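Local coordinates for protein peptide methionine sulfoxide reductase msrA/msrB (Neisseria meningitidis, PDB 3BQG) that reduces methionine sulfoxide in peptides and proteins back to methionine, as the MsrA domain of the multifunctional enzyme PilB, at residues Y95-Y100 and P124-N129; P41-V46 and E139-D144; T5-G10 and T56-Y61; D28-Y33 and K133-A138. The protein carries 1 engineered substitution. One frame throughout, in Å; residues are numbered along the deposited sequence.

Following the chain from the N terminus, T5-G10 pairs with T56-Y61, and interaction 3 closes the first long loop at the centre of the sheet. D28-Y33 and P41-V46 both leave from inside that loop and find partners near the end of the fold, so interactions 4 and 2 each cross interaction 3; they also cross one another, because K133-A138 precedes E139-D144. Interaction 1, Y95-Y100 with P124-N129, follows interaction 3 in series and is nested within the loops closed by interactions 4 and 2. Interactions 1, 3 and 4 are successive parts of one sheet, with 1 and 4 at its two edges, while interaction 2 ties helix 43-48 to the loop after strand 135-137.

Interaction 1: Y95-Y100 and P124-N129; sequences YRSGVY and PLVVEN
Glu128 OE1 receives three donors: Tyr100 OH at 2.7 Å, Arg96 NE at 3.0 Å, and a water that also accepts from Arg96 NH2. The two side-chain donors arrive differently. The tyrosine hydroxyl meets OE1 nearly in line with the carboxylate C-O bond, whereas NE comes on the syn side, 35° out of the carboxylate plane. From the arginine's end, OE1 lies in the guanidinium plane at its edge, although the two planar groups are turned 65° against each other. This is a salt bridge through NE; NH1 is directed elsewhere, to the carbonyls of Thr93 and Gly52, which fixes the rotation of the guanidinium.

The backbone evidence is that of a parallel pair. Glu128 uses both its N, which gives a nearly straight bond to Ser97 O at 3.0 Å, and its O, which accepts from Val99 N at 2.8 Å. Gly98 lies beside Glu128 with their CA atoms 4.0 Å apart, and one face of the Tyr100 ring lies over Gly98 C. A second water joins Ser97 O to Val126 O just before the strands pair. On the other face of the sheet, Val99 CG2 meets Val127 CG1 at 4.1 Å, and Val99 continues onto Ile110 of helix 106-117, the helix of this beta-alpha-beta crossover. With an arginine N-H, a hydroxyl and a water all directed at one oxygen, the negative charge of Glu128 is probably stabilised, and the ionised carboxylate favoured, on this edge strand.

Interaction 2: P41-V46 and E139-D144; sequences PSYEDV and EEYHQD
Tyr43 meets E139-D144 with its backbone N and with most of its side chain. CB lies 3.5 Å from Glu139 OE2 and 3.7 Å from Tyr141 OH. With CG anti to the backbone N (chi1 -179°), the ring is carried across to His142, whose NE2 sits over one face, 3.4 Å from CG and 3.3 Å from CD1. Farther along, CE1 comes to 3.9 Å from His142 CE1. Ring planes 43° apart make this an oblique aromatic pair.

The polar link lies at the base of the same residue: Tyr43 N donates to the syn lone pair of Glu139 OE2 at 2.8 Å, in a nearly straight bond. That N-H belongs to the first turn of helix 43-48, where the helix end would probably favour a negative partner. A water donates to both Glu139 OE2 and Glu44 OE1, bridging these neighbouring like charges and probably easing their repulsion. Ser42 and Asp45 form a capping box, Asp45 N binding Ser42 OG and Ser42 N binding Asp45 OD2, which sets the helix start that presents Tyr43 N.

Glu139 OE1 is held by Tyr33 OH of strand 26-34, and the Tyr43 side chain also touches Tyr33. His142 ND1 is bonded to Trp14 NE1, two residues after Cys12, seen as the sulfenic acid, so the contact probably lies near it. The loop thus links helix 43-48, strand 26-34 and helix 14-21.

Interaction 3: T5-G10 and T56-Y61; sequences TIYLAG and TVKVTY
The side chains of Tyr7 and Lys58 run alongside each other in the same direction, on adjacent antiparallel strands at the centre of a ferredoxin-like beta-alpha-beta-beta-alpha-beta core. The lysine's CG and CD pass the CE1-CZ-OH end of the tyrosine obliquely, with CG 3.5 Å from Tyr7 CE1. Extended through chi1 and chi2, Lys58 bends at chi3 (70°) and again at chi4; its extended CB-CG-CD part makes the contact. The same CG is also 3.5 Å from Thr5 CG2, tighter than a usual carbon contact. On the other face, Leu8 CD1 meets Val59 CG2 at 3.8 Å, and Ile6 CG2 touches Val59 CB and Tyr61 CE2.

These side chains are set in register by four backbone bonds. Ile6 and Val59 form one hydrogen-bonded pair, with Val59 N to Ile6 O at 2.8 Å; Leu8 and Val57 form the next, with Val57 N to Leu8 O at 2.9 Å. The strand axes run 154° apart, close to antiparallel.

Farther out, helix 68-78 covers Ile6 and Leu8 through Ile71 and Phe75, while Phe20 of helix 14-21 reaches Leu8 and Val59. Strands 97-101 and 26-34 continue the sheet beyond this pair, through backbone bonds such as Tyr7 with Tyr100 and Lys58 with Val30. Near the start of strand 3-10, a water donates to Thr5 O at 2.8 Å and accepts from Tyr61 OH at 2.7 Å, bridging the two strands.

Interaction 4: D28-Y33 and K133-A138; sequences DAVSGY and KNFYDA
Tyr33 and Tyr136 exchange two backbone bonds as an antiparallel hydrogen-bonded pair, Tyr33 N to Tyr136 O at 2.8 Å and Tyr136 N to Tyr33 O at 3.0 Å. A third bond, Ala138 N to Ser31 O, is also 2.8 Å long and extends the pairing past Gly32 and Asp137. Tyr33 O has a further C-H contact from Phe135 CA, and Tyr136 O comes close to Gly32 CA, an approach that the lack of a side chain there permits. The strand axes diverge strongly from antiparallel, at 124°, with a closest approach of 4.5 Å, which agrees with so short a pairing.

Apolar contacts centre on Gly32 and Tyr33. Phe135, with CG anti to its own N (chi1 -179°), brings its ring end back to the glycine, CZ lying 3.5 Å from Gly32 CA; here too the missing side chain is what allows the close approach. The Tyr33 ring passes Ala138, with CE2 3.6 Å from Ala138 CA and CZ 3.8 Å from Ala138 CB, before its hydroxyl reaches Glu139. A polar-to-apolar approach is also present: Asp137 OD1 lies 3.8 Å from the methyl Val30 CG1.

Strand 135-137 is the outermost strand on this side of the sheet, and strand 26-34 is shared between it and strand 54-62, to which Gly32 is bonded through Thr56. Phe135 reaches over that shared strand to touch Lys58 and Tyr7. Glu17 of helix 14-21 touches Ala29 and Ser31, while Val46 of helix 43-48 rests on Tyr33.

Interaction 1: Y95-Y100 and P124-N129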
# COMPACT_ATOMS: atom_id res chain seq x y z
N TYR A 95 6.54 -8.33 -1.10
CA TYR A 95 6.00 -7.77 0.14
C TYR A 95 6.81 -6.55 0.59
O TYR A 95 6.68 -6.10 1.73
CB TYR A 95 6.00 -8.83 1.26
CG TYR A 95 5.22 -10.08 0.92
CD1 TYR A 95 3.84 -10.03 0.70
CD2 TYR A 95 5.85 -11.32 0.78
CE1 TYR A 95 3.12 -11.16 0.36
CE2 TYR A 95 5.14 -12.47 0.43
CZ TYR A 95 3.78 -12.38 0.22
OH TYR A 95 3.07 -13.50 -0.15
N ARG A 96 7.65 -6.03 -0.30
CA ARG A 96 8.47 -4.86 0.02
C ARG A 96 7.58 -3.65 0.24
O ARG A 96 6.48 -3.58 -0.31
CB ARG A 96 9.47 -4.57 -1.12
CG ARG A 96 8.87 -4.08 -2.45
CD ARG A 96 9.99 -3.82 -3.46
NE ARG A 96 9.54 -3.35 -4.77
CZ ARG A 96 9.12 -4.13 -5.77
NH1 ARG A 96 9.08 -5.45 -5.62
NH2 ARG A 96 8.76 -3.60 -6.92
N SER A 97 8.03 -2.70 1.06
CA SER A 97 7.24 -1.51 1.32
C SER A 97 7.58 -0.40 0.33
O SER A 97 8.72 -0.27 -0.10
CB SER A 97 7.46 -0.99 2.76
OG SER A 97 8.81 -0.62 2.97
N GLY A 98 6.57 0.38 -0.04
CA GLY A 98 6.81 1.46 -0.96
C GLY A 98 5.59 2.31 -1.24
O GLY A 98 4.46 1.88 -1.04
N VAL A 99 5.85 3.54 -1.68
CA VAL A 99 4.79 4.48 -2.04
C VAL A 99 5.12 4.86 -3.49
O VAL A 99 6.23 5.33 -3.76
CB VAL A 99 4.83 5.74 -1.14
CG1 VAL A 99 3.77 6.74 -1.59
CG2 VAL A 99 4.63 5.35 0.34
N TYR A 100 4.19 4.65 -4.42
CA TYR A 100 4.45 4.97 -5.82
C TYR A 100 3.45 6.01 -6.30
O TYR A 100 2.26 5.93 -6.04
CB TYR A 100 4.38 3.70 -6.68
CG TYR A 100 5.16 2.54 -6.08
CD1 TYR A 100 6.52 2.66 -5.81
CD2 TYR A 100 4.52 1.35 -5.75
CE1 TYR A 100 7.24 1.60 -5.20
CE2 TYR A 100 5.22 0.29 -5.14
CZ TYR A 100 6.56 0.43 -4.87
OH TYR A 100 7.21 -0.61 -4.23
N PRO A 124 16.89 2.53 10.48
CA PRO A 124 16.62 3.31 9.27
C PRO A 124 15.40 2.84 8.48
O PRO A 124 15.12 1.64 8.39
CB PRO A 124 17.92 3.20 8.48
CG PRO A 124 18.47 1.87 8.89
CD PRO A 124 18.18 1.82 10.38
N LEU A 125 14.66 3.79 7.92
CA LEU A 125 13.48 3.48 7.12
C LEU A 125 13.89 2.96 5.74
O LEU A 125 14.88 3.43 5.17
CB LEU A 125 12.61 4.73 6.97
CG LEU A 125 11.48 4.90 7.98
CD1 LEU A 125 11.98 4.69 9.40
CD2 LEU A 125 10.86 6.28 7.82
N VAL A 126 13.17 1.98 5.21
CA VAL A 126 13.51 1.42 3.91
C VAL A 126 12.37 1.45 2.90
O VAL A 126 12.43 0.79 1.86
CB VAL A 126 14.03 -0.04 4.05
CG1 VAL A 126 15.23 -0.08 4.97
CG2 VAL A 126 12.93 -0.95 4.57
N VAL A 127 11.33 2.22 3.19
CA VAL A 127 10.18 2.35 2.30
C VAL A 127 10.58 3.00 0.97
O VAL A 127 11.26 4.03 0.95
CB VAL A 127 9.07 3.22 2.95
CG1 VAL A 127 7.90 3.40 1.99
CG2 VAL A 127 8.61 2.57 4.25
N GLU A 128 10.17 2.39 -0.15
CA GLU A 128 10.48 2.93 -1.47
C GLU A 128 9.62 4.17 -1.75
O GLU A 128 8.50 4.29 -1.26
CB GLU A 128 10.22 1.87 -2.57
CG GLU A 128 11.15 0.67 -2.49
CD GLU A 128 10.97 -0.33 -3.62
OE1 GLU A 128 9.86 -0.44 -4.18
OE2 GLU A 128 11.94 -1.03 -3.95
N ASN A 129 10.17 5.09 -2.54
CA ASN A 129 9.50 6.33 -2.93
C ASN A 129 9.92 6.58 -4.37
O ASN A 129 10.98 7.14 -4.63
CB ASN A 129 9.98 7.49 -2.04
CG ASN A 129 9.37 8.83 -2.42
OD1 ASN A 129 8.42 8.88 -3.20
ND2 ASN A 129 9.90 9.91 -1.86
O HOH W 1 9.73 -0.57 -7.17
O HOH W 2 11.24 -1.45 0.65

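Interaction 2: P41-V46 and E139-D144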
# COMPACT_ATOMS: atom_id res chain seq x y z
N PRO A 41 0.97 -9.46 -15.10
CA PRO A 41 1.29 -10.71 -14.41
C PRO A 41 0.09 -11.30 -13.67
O PRO A 41 -0.88 -10.59 -13.37
CB PRO A 41 2.39 -10.29 -13.44
CG PRO A 41 1.94 -8.91 -13.05
CD PRO A 41 1.56 -8.31 -14.40
N SER A 42 0.16 -12.60 -13.40
CA SER A 42 -0.89 -13.29 -12.66
C SER A 42 -0.35 -13.45 -11.23
O SER A 42 0.83 -13.20 -10.98
CB SER A 42 -1.14 -14.68 -13.25
OG SER A 42 0.01 -15.50 -13.13
N TYR A 43 -1.21 -13.86 -10.31
CA TYR A 43 -0.77 -14.05 -8.93
C TYR A 43 0.39 -15.04 -8.92
O TYR A 43 1.38 -14.86 -8.20
CB TYR A 43 -1.91 -14.60 -8.07
CG TYR A 43 -1.52 -14.79 -6.63
CD1 TYR A 43 -1.30 -13.69 -5.79
CD2 TYR A 43 -1.33 -16.06 -6.10
CE1 TYR A 43 -0.89 -13.86 -4.47
CE2 TYR A 43 -0.92 -16.24 -4.79
CZ TYR A 43 -0.70 -15.14 -3.98
OH TYR A 43 -0.26 -15.33 -2.69
N GLU A 44 0.27 -16.09 -9.74
CA GLU A 44 1.31 -17.11 -9.83
C GLU A 44 2.61 -16.57 -10.44
O GLU A 44 3.70 -17.01 -10.08
CB GLU A 44 0.82 -18.31 -10.64
CG GLU A 44 -0.33 -19.09 -10.01
CD GLU A 44 -1.59 -18.28 -9.86
OE1 GLU A 44 -1.92 -17.51 -10.80
OE2 GLU A 44 -2.27 -18.41 -8.82
N ASP A 45 2.49 -15.63 -11.38
CA ASP A 45 3.67 -15.05 -12.01
C ASP A 45 4.52 -14.33 -10.97
O ASP A 45 5.74 -14.50 -10.89
CB ASP A 45 3.29 -14.05 -13.10
CG ASP A 45 2.83 -14.72 -14.38
OD1 ASP A 45 3.34 -15.81 -14.71
OD2 ASP A 45 1.96 -14.14 -15.08
N VAL A 46 3.85 -13.51 -10.16
CA VAL A 46 4.51 -12.73 -9.12
C VAL A 46 5.07 -13.60 -7.99
O VAL A 46 6.24 -13.48 -7.62
CB VAL A 46 3.53 -11.70 -8.50
CG1 VAL A 46 4.26 -10.84 -7.46
CG2 VAL A 46 2.93 -10.82 -9.60
N GLU A 139 -6.41 -10.60 -9.59
CA GLU A 139 -7.61 -11.35 -9.98
C GLU A 139 -8.79 -11.00 -9.07
O GLU A 139 -8.60 -10.55 -7.94
CB GLU A 139 -7.33 -12.85 -9.94
CG GLU A 139 -6.28 -13.30 -10.95
CD GLU A 139 -4.85 -13.17 -10.43
OE1 GLU A 139 -4.57 -12.26 -9.61
OE2 GLU A 139 -4.00 -13.98 -10.86
N GLU A 140 -10.00 -11.21 -9.58
CA GLU A 140 -11.21 -10.90 -8.83
C GLU A 140 -11.30 -11.55 -7.46
O GLU A 140 -11.76 -10.93 -6.50
CB GLU A 140 -12.44 -11.26 -9.68
CG GLU A 140 -13.77 -11.28 -8.94
CD GLU A 140 -14.09 -12.64 -8.33
OE1 GLU A 140 -14.02 -13.65 -9.08
OE2 GLU A 140 -14.42 -12.70 -7.12
N TYR A 141 -10.84 -12.79 -7.33
CA TYR A 141 -10.92 -13.44 -6.02
C TYR A 141 -10.07 -12.73 -4.97
O TYR A 141 -10.27 -12.94 -3.78
CB TYR A 141 -10.54 -14.92 -6.11
CG TYR A 141 -9.10 -15.23 -6.48
CD1 TYR A 141 -8.70 -15.29 -7.81
CD2 TYR A 141 -8.16 -15.52 -5.49
CE1 TYR A 141 -7.39 -15.63 -8.15
CE2 TYR A 141 -6.85 -15.86 -5.82
CZ TYR A 141 -6.47 -15.92 -7.15
OH TYR A 141 -5.19 -16.29 -7.48
N HIS A 142 -9.14 -11.89 -5.41
CA HIS A 142 -8.29 -11.14 -4.49
C HIS A 142 -8.92 -9.82 -4.03
O HIS A 142 -8.62 -9.34 -2.94
CB HIS A 142 -6.93 -10.85 -5.13
CG HIS A 142 -5.98 -12.01 -5.11
ND1 HIS A 142 -5.59 -12.62 -3.94
CD2 HIS A 142 -5.34 -12.66 -6.11
CE1 HIS A 142 -4.74 -13.60 -4.22
NE2 HIS A 142 -4.58 -13.64 -5.53
N GLN A 143 -9.77 -9.23 -4.87
CA GLN A 143 -10.42 -7.97 -4.52
C GLN A 143 -11.43 -8.19 -3.39
O GLN A 143 -12.20 -9.15 -3.43
CB GLN A 143 -11.14 -7.38 -5.73
CG GLN A 143 -10.29 -7.22 -6.98
CD GLN A 143 -9.06 -6.35 -6.76
OE1 GLN A 143 -9.05 -5.49 -5.88
NE2 GLN A 143 -8.03 -6.57 -7.57
N ASP A 144 -11.43 -7.30 -2.39
CA ASP A 144 -12.33 -7.42 -1.24
C ASP A 144 -12.19 -8.80 -0.61
O ASP A 144 -13.16 -9.37 -0.11
CB ASP A 144 -13.79 -7.23 -1.67
CG ASP A 144 -14.04 -5.89 -2.32
OD1 ASP A 144 -13.60 -4.87 -1.76
OD2 ASP A 144 -14.69 -5.87 -3.39
O HOH W 3 -4.30 -16.51 -11.06

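Interaction 3: T5-G10 and T56-Y61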
# COMPACT_ATOMS: atom_id res chain seq x y z
N THR A 5 -5.30 9.63 -6.57
CA THR A 5 -4.88 8.26 -6.37
C THR A 5 -3.42 8.14 -5.97
O THR A 5 -2.58 8.94 -6.39
CB THR A 5 -5.10 7.43 -7.66
OG1 THR A 5 -6.49 7.39 -7.97
CG2 THR A 5 -4.58 6.00 -7.48
N ILE A 6 -3.12 7.15 -5.14
CA ILE A 6 -1.76 6.89 -4.69
C ILE A 6 -1.63 5.37 -4.57
O ILE A 6 -2.60 4.67 -4.26
CB ILE A 6 -1.46 7.60 -3.32
CG1 ILE A 6 0.03 7.52 -3.00
CG2 ILE A 6 -2.27 6.98 -2.20
CD1 ILE A 6 0.92 8.19 -4.02
N TYR A 7 -0.43 4.86 -4.86
CA TYR A 7 -0.18 3.42 -4.83
C TYR A 7 0.67 3.04 -3.62
O TYR A 7 1.79 3.52 -3.46
CB TYR A 7 0.52 3.02 -6.13
CG TYR A 7 -0.34 3.27 -7.36
CD1 TYR A 7 -1.02 2.22 -7.99
CD2 TYR A 7 -0.47 4.55 -7.89
CE1 TYR A 7 -1.81 2.45 -9.12
CE2 TYR A 7 -1.26 4.79 -9.01
CZ TYR A 7 -1.93 3.74 -9.63
OH TYR A 7 -2.71 3.97 -10.74
N LEU A 8 0.13 2.16 -2.78
CA LEU A 8 0.80 1.76 -1.55
C LEU A 8 1.14 0.28 -1.43
O LEU A 8 0.26 -0.57 -1.52
CB LEU A 8 -0.08 2.15 -0.36
CG LEU A 8 -0.62 3.59 -0.35
CD1 LEU A 8 -1.64 3.75 0.77
CD2 LEU A 8 0.54 4.58 -0.18
N ALA A 9 2.41 -0.02 -1.22
CA ALA A 9 2.84 -1.41 -1.05
C ALA A 9 3.19 -1.57 0.43
O ALA A 9 4.13 -0.94 0.93
CB ALA A 9 4.06 -1.70 -1.92
N GLY A 10 2.43 -2.40 1.14
CA GLY A 10 2.68 -2.61 2.56
C GLY A 10 2.52 -4.05 3.01
O GLY A 10 2.01 -4.33 4.10
N THR A 56 0.56 -4.38 -4.24
CA THR A 56 0.23 -2.98 -4.01
C THR A 56 -1.27 -2.73 -4.00
O THR A 56 -2.05 -3.48 -4.59
CB THR A 56 0.88 -2.13 -5.14
OG1 THR A 56 2.29 -2.38 -5.17
CG2 THR A 56 0.62 -0.65 -4.94
N VAL A 57 -1.67 -1.67 -3.31
CA VAL A 57 -3.08 -1.30 -3.25
C VAL A 57 -3.21 0.10 -3.83
O VAL A 57 -2.60 1.05 -3.33
CB VAL A 57 -3.60 -1.28 -1.79
CG1 VAL A 57 -5.04 -0.79 -1.77
CG2 VAL A 57 -3.52 -2.68 -1.19
N LYS A 58 -3.97 0.22 -4.91
CA LYS A 58 -4.20 1.50 -5.56
C LYS A 58 -5.33 2.16 -4.77
O LYS A 58 -6.47 1.71 -4.81
CB LYS A 58 -4.63 1.29 -7.02
CG LYS A 58 -5.00 2.57 -7.77
CD LYS A 58 -5.36 2.28 -9.23
CE LYS A 58 -6.69 1.54 -9.38
NZ LYS A 58 -7.89 2.42 -9.16
N VAL A 59 -5.00 3.23 -4.04
CA VAL A 59 -5.98 3.93 -3.22
C VAL A 59 -6.50 5.21 -3.85
O VAL A 59 -5.72 6.10 -4.18
CB VAL A 59 -5.39 4.28 -1.83
CG1 VAL A 59 -6.43 4.99 -0.97
CG2 VAL A 59 -4.89 3.01 -1.15
N THR A 60 -7.81 5.29 -4.01
CA THR A 60 -8.46 6.47 -4.57
C THR A 60 -9.18 7.14 -3.41
O THR A 60 -10.00 6.51 -2.74
CB THR A 60 -9.48 6.10 -5.67
OG1 THR A 60 -8.80 5.44 -6.74
CG2 THR A 60 -10.18 7.35 -6.20
N TYR A 61 -8.88 8.41 -3.16
CA TYR A 61 -9.50 9.12 -2.06
C TYR A 61 -10.13 10.44 -2.46
O TYR A 61 -9.83 10.99 -3.52
CB TYR A 61 -8.46 9.34 -0.94
CG TYR A 61 -7.22 10.08 -1.38
CD1 TYR A 61 -7.06 11.45 -1.13
CD2 TYR A 61 -6.19 9.41 -2.06
CE1 TYR A 61 -5.91 12.13 -1.55
CE2 TYR A 61 -5.04 10.08 -2.47
CZ TYR A 61 -4.91 11.44 -2.22
OH TYR A 61 -3.77 12.10 -2.63
O HOH W 4 -2.29 11.02 -4.55

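Interaction 4: D28-Y33 and K133-A138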
# COMPACT_ATOMS: atom_id res chain seq x y z
N ASP A 28 -12.22 4.06 -3.05
CA ASP A 28 -11.90 2.79 -3.70
C ASP A 28 -10.49 2.34 -3.31
O ASP A 28 -9.62 3.16 -3.04
CB ASP A 28 -11.99 2.94 -5.22
CG ASP A 28 -12.12 1.60 -5.94
OD1 ASP A 28 -11.97 1.58 -7.18
OD2 ASP A 28 -12.39 0.57 -5.28
N ALA A 29 -10.29 1.03 -3.28
CA ALA A 29 -9.00 0.43 -2.96
C ALA A 29 -8.91 -0.85 -3.76
O ALA A 29 -9.64 -1.81 -3.50
CB ALA A 29 -8.90 0.14 -1.46
N VAL A 30 -8.03 -0.85 -4.75
CA VAL A 30 -7.84 -1.99 -5.65
C VAL A 30 -6.48 -2.66 -5.47
O VAL A 30 -5.44 -2.01 -5.57
CB VAL A 30 -7.97 -1.54 -7.12
CG1 VAL A 30 -7.70 -2.70 -8.06
CG2 VAL A 30 -9.37 -0.98 -7.36
N SER A 31 -6.49 -3.96 -5.19
CA SER A 31 -5.24 -4.70 -5.01
C SER A 31 -4.66 -5.06 -6.37
O SER A 31 -5.40 -5.38 -7.31
CB SER A 31 -5.48 -5.97 -4.19
OG SER A 31 -5.74 -5.66 -2.83
N GLY A 32 -3.34 -5.01 -6.48
CA GLY A 32 -2.69 -5.33 -7.73
C GLY A 32 -1.19 -5.56 -7.59
O GLY A 32 -0.67 -5.64 -6.48
N TYR A 33 -0.51 -5.63 -8.73
CA TYR A 33 0.93 -5.88 -8.79
C TYR A 33 1.60 -4.68 -9.44
O TYR A 33 1.28 -4.32 -10.57
CB TYR A 33 1.16 -7.14 -9.63
CG TYR A 33 0.21 -8.25 -9.26
CD1 TYR A 33 0.32 -8.90 -8.03
CD2 TYR A 33 -0.82 -8.65 -10.13
CE1 TYR A 33 -0.57 -9.90 -7.67
CE2 TYR A 33 -1.72 -9.65 -9.77
CZ TYR A 33 -1.58 -10.27 -8.54
OH TYR A 33 -2.44 -11.28 -8.16
N LYS A 133 5.72 2.69 -12.16
CA LYS A 133 6.16 2.29 -13.48
C LYS A 133 5.08 1.47 -14.17
O LYS A 133 4.83 1.63 -15.37
CB LYS A 133 7.44 1.46 -13.36
CG LYS A 133 8.67 2.26 -12.90
CD LYS A 133 9.78 1.34 -12.40
CE LYS A 133 9.95 0.09 -13.27
NZ LYS A 133 8.85 -0.92 -13.08
N ASN A 134 4.45 0.58 -13.41
CA ASN A 134 3.37 -0.24 -13.93
C ASN A 134 2.50 -0.78 -12.80
O ASN A 134 2.98 -1.03 -11.69
CB ASN A 134 3.95 -1.39 -14.78
CG ASN A 134 4.93 -2.26 -14.01
OD1 ASN A 134 4.54 -3.17 -13.28
ND2 ASN A 134 6.21 -1.97 -14.16
N PHE A 135 1.20 -0.90 -13.08
CA PHE A 135 0.26 -1.45 -12.11
C PHE A 135 -0.76 -2.28 -12.85
O PHE A 135 -1.32 -1.83 -13.86
CB PHE A 135 -0.47 -0.35 -11.33
CG PHE A 135 -1.43 -0.89 -10.31
CD1 PHE A 135 -0.99 -1.28 -9.05
CD2 PHE A 135 -2.78 -1.06 -10.62
CE1 PHE A 135 -1.86 -1.83 -8.11
CE2 PHE A 135 -3.68 -1.60 -9.69
CZ PHE A 135 -3.22 -1.99 -8.43
N TYR A 136 -1.02 -3.48 -12.34
CA TYR A 136 -1.98 -4.40 -12.93
C TYR A 136 -2.88 -4.96 -11.82
O TYR A 136 -2.38 -5.48 -10.82
CB TYR A 136 -1.24 -5.53 -13.63
CG TYR A 136 -0.25 -5.02 -14.66
CD1 TYR A 136 -0.67 -4.61 -15.93
CD2 TYR A 136 1.11 -4.90 -14.35
CE1 TYR A 136 0.23 -4.08 -16.85
CE2 TYR A 136 2.02 -4.37 -15.27
CZ TYR A 136 1.57 -3.96 -16.51
OH TYR A 136 2.46 -3.43 -17.42
N ASP A 137 -4.19 -4.84 -12.00
CA ASP A 137 -5.17 -5.33 -11.03
C ASP A 137 -5.01 -6.82 -10.74
O ASP A 137 -4.75 -7.60 -11.66
CB ASP A 137 -6.60 -5.13 -11.54
CG ASP A 137 -6.99 -3.68 -11.69
OD1 ASP A 137 -6.12 -2.80 -11.53
OD2 ASP A 137 -8.17 -3.42 -11.98
N ALA A 138 -5.19 -7.21 -9.48
CA ALA A 138 -5.10 -8.62 -9.10
C ALA A 138 -6.41 -9.27 -9.53
O ALA A 138 -7.39 -8.58 -9.82
CB ALA A 138 -4.92 -8.75 -7.60